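Local coordinates for uncharacterized protein (Corynebacterium diphtheriae, PDB 3LMM) that is of unknown function but is probably a transcriptional regulator, with a Schlafen AlbA_2 domain, a region related to the C-terminal part of RecG helicases and helix-turn-helix-family domains, at residues A[73-78]-A[132-137]. Residues are numbered along the deposited sequence; the frame is centred on the assembly and turned at random.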
ATOM      1  N   ALA A  73       4.972 -12.679  -6.240  1.00  9.66           N
ATOM      2  CA  ALA A  73       5.807 -12.139  -5.186  1.00 19.03           C
ATOM      3  C   ALA A  73       7.100 -12.970  -5.072  1.00 22.51           C
ATOM      4  O   ALA A  73       8.153 -12.415  -4.786  1.00 19.47           O
ATOM      5  CB  ALA A  73       5.065 -12.114  -3.859  1.00 17.55           C
ATOM      6  N   CYS A  74       7.052 -14.285  -5.290  1.00 17.65           N
ATOM      7  CA  CYS A  74       8.302 -15.056  -5.203  1.00 29.27           C
ATOM      8  C   CYS A  74       9.262 -14.509  -6.208  1.00 31.38           C
ATOM      9  O   CYS A  74      10.410 -14.204  -5.901  1.00 32.68           O
ATOM     10  CB  CYS A  74       8.130 -16.526  -5.569  1.00 24.96           C
ATOM     11  SG  CYS A  74       7.941 -17.601  -4.139  1.00 68.77           S
HETATM   12  N   MSE A  75       8.764 -14.413  -7.431  1.00 32.97           N
HETATM   13  CA  MSE A  75       9.558 -13.958  -8.539  1.00 30.04           C
HETATM   14  C   MSE A  75      10.121 -12.584  -8.289  1.00 28.76           C
HETATM   15  O   MSE A  75      11.332 -12.423  -8.144  1.00 22.26           O
HETATM   16  CB  MSE A  75       8.717 -13.948  -9.803  1.00 31.35           C
HETATM   17  CG  MSE A  75       9.551 -14.015 -11.043  1.00 46.18           C
HETATM   18 SE   MSE A  75      10.446 -15.705 -11.217  1.00 59.31          SE
HETATM   19  CE  MSE A  75      12.134 -15.278 -10.409  1.00 58.76           C
ATOM     20  N   ALA A  76       9.234 -11.597  -8.232  1.00 29.11           N
ATOM     21  CA  ALA A  76       9.648 -10.222  -8.004  1.00 26.07           C
ATOM     22  C   ALA A  76      10.653 -10.108  -6.864  1.00 17.53           C
ATOM     23  O   ALA A  76      11.487  -9.211  -6.865  1.00 15.73           O
ATOM     24  CB  ALA A  76       8.423  -9.350  -7.726  1.00 13.33           C
ATOM     25  N   ASN A  77      10.578 -11.022  -5.902  1.00 14.81           N
ATOM     26  CA  ASN A  77      11.498 -10.995  -4.772  1.00 17.36           C
ATOM     27  C   ASN A  77      12.848 -11.576  -5.086  1.00 14.86           C
ATOM     28  O   ASN A  77      13.814 -11.262  -4.416  1.00 17.80           O
ATOM     29  CB  ASN A  77      10.949 -11.766  -3.579  1.00 25.38           C
ATOM     30  CG  ASN A  77       9.854 -11.034  -2.875  1.00 31.86           C
ATOM     31  OD1 ASN A  77       9.919  -9.818  -2.709  1.00 37.27           O
ATOM     32  ND2 ASN A  77       8.839 -11.768  -2.430  1.00 41.74           N
ATOM     33  N   THR A  78      12.934 -12.458  -6.066  1.00  6.45           N
ATOM     34  CA  THR A  78      14.240 -13.019  -6.371  1.00 13.47           C
ATOM     35  C   THR A  78      14.914 -12.061  -7.343  1.00 18.26           C
ATOM     36  O   THR A  78      14.273 -11.545  -8.260  1.00 25.59           O
ATOM     37  CB  THR A  78      14.144 -14.387  -7.037  1.00  6.46           C
ATOM     38  OG1 THR A  78      14.490 -14.247  -8.413  1.00 17.12           O
ATOM     39  CG2 THR A  78      12.747 -14.928  -6.966  1.00  2.54           C
ATOM     40  N   ILE A 132       3.276 -14.240 -17.885  1.00  9.89           N
ATOM     41  CA  ILE A 132       3.395 -13.147 -16.945  1.00 16.38           C
ATOM     42  C   ILE A 132       4.856 -12.795 -16.723  1.00 23.06           C
ATOM     43  O   ILE A 132       5.657 -13.635 -16.300  1.00 20.40           O
ATOM     44  CB  ILE A 132       2.780 -13.478 -15.599  1.00  8.82           C
ATOM     45  CG1 ILE A 132       1.311 -13.790 -15.757  1.00  1.00           C
ATOM     46  CG2 ILE A 132       2.949 -12.294 -14.684  1.00 11.22           C
ATOM     47  CD1 ILE A 132       0.651 -14.160 -14.474  1.00  1.00           C
ATOM     48  N   TYR A 133       5.200 -11.545 -17.011  1.00 20.17           N
ATOM     49  CA  TYR A 133       6.565 -11.085 -16.851  1.00 21.17           C
ATOM     50  C   TYR A 133       6.661 -10.214 -15.614  1.00 24.97           C
ATOM     51  O   TYR A 133       6.096  -9.116 -15.552  1.00 31.06           O
ATOM     52  CB  TYR A 133       7.004 -10.298 -18.086  1.00 15.90           C
ATOM     53  CG  TYR A 133       7.033 -11.130 -19.342  1.00 16.62           C
ATOM     54  CD1 TYR A 133       7.996 -12.119 -19.522  1.00 16.98           C
ATOM     55  CD2 TYR A 133       6.053 -10.981 -20.321  1.00 16.64           C
ATOM     56  CE1 TYR A 133       7.978 -12.946 -20.650  1.00 21.82           C
ATOM     57  CE2 TYR A 133       6.023 -11.803 -21.451  1.00 16.79           C
ATOM     58  CZ  TYR A 133       6.984 -12.785 -21.609  1.00 19.72           C
ATOM     59  OH  TYR A 133       6.938 -13.618 -22.712  1.00 12.28           O
ATOM     60  N   VAL A 134       7.375 -10.713 -14.616  1.00 15.25           N
ATOM     61  CA  VAL A 134       7.534  -9.966 -13.387  1.00 14.98           C
ATOM     62  C   VAL A 134       8.985  -9.514 -13.214  1.00 14.17           C
ATOM     63  O   VAL A 134       9.914 -10.307 -13.333  1.00 13.97           O
ATOM     64  CB  VAL A 134       6.984 -10.808 -12.179  1.00 14.33           C
ATOM     65  CG1 VAL A 134       7.020 -12.281 -12.519  1.00 12.24           C
ATOM     66  CG2 VAL A 134       7.756 -10.511 -10.904  1.00  3.23           C
ATOM     67  N   ALA A 135       9.160  -8.212 -12.980  1.00 17.36           N
ATOM     68  CA  ALA A 135      10.476  -7.598 -12.799  1.00 17.07           C
ATOM     69  C   ALA A 135      10.902  -7.627 -11.341  1.00 20.53           C
ATOM     70  O   ALA A 135      10.060  -7.715 -10.447  1.00 28.05           O
ATOM     71  CB  ALA A 135      10.444  -6.163 -13.297  1.00 10.92           C
ATOM     72  N   ALA A 136      12.210  -7.554 -11.107  1.00 21.34           N
ATOM     73  CA  ALA A 136      12.749  -7.565  -9.753  1.00 14.38           C
ATOM     74  C   ALA A 136      12.228  -6.353  -8.988  1.00 21.23           C
ATOM     75  O   ALA A 136      12.279  -5.223  -9.482  1.00 17.06           O
ATOM     76  CB  ALA A 136      14.260  -7.536  -9.801  1.00 14.13           C
ATOM     77  N   ALA A 137      11.724  -6.596  -7.782  1.00 19.05           N
ATOM     78  CA  ALA A 137      11.173  -5.539  -6.945  1.00 20.35           C
ATOM     79  C   ALA A 137      12.272  -4.698  -6.338  1.00 18.10           C
ATOM     80  O   ALA A 137      13.343  -5.206  -6.033  1.00 20.53           O
ATOM     81  CB  ALA A 137      10.328  -6.146  -5.838  1.00 23.48           C
TER
HETATM   82  O   HOH W   1      14.020  -7.758  -6.280  1.00 10.34           O
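Ala76, in the last turn of helix 62-77, runs closest to the chain leaving strand 128-134 at Ala136, with 4.4 Å between their CA atoms. One hydrogen bond joins the two backbones: the N-H of Ala137 donates to Ala76 O over 2.8 Å, nearly straight at 172°, and the donor lies 20° off the carbonyl plane. Near the end of the helix, that carbonyl is also gripped by a water, which donates to both Ala76 O and Ala137 O and so ties the same two residues together again.

Val134 points at the helix and spreads its two methyls over neighbouring residues of it. CG1 packs on the CB and CG of Met75, a selenomethionine, while CG2 sits against the methyl of Ala76. With CG of Met75 anti to the backbone N (chi1 -158°), the start of that chain meets the valine before bends at chi2 and chi3 carry its selenium end away. Beyond, the methyl of Ala137 rests over Ala76 O.

This packing closes a helix end onto the four-stranded sheet of the Schlafen AlbA_2 region, where Val134 pairs with Gly82 of strand 82-86. Cys74, which points away from Val134, forms a disulfide with Cys156 and touches Arg149 of strand 149-151, and Met75 reaches Arg151 of the same strand.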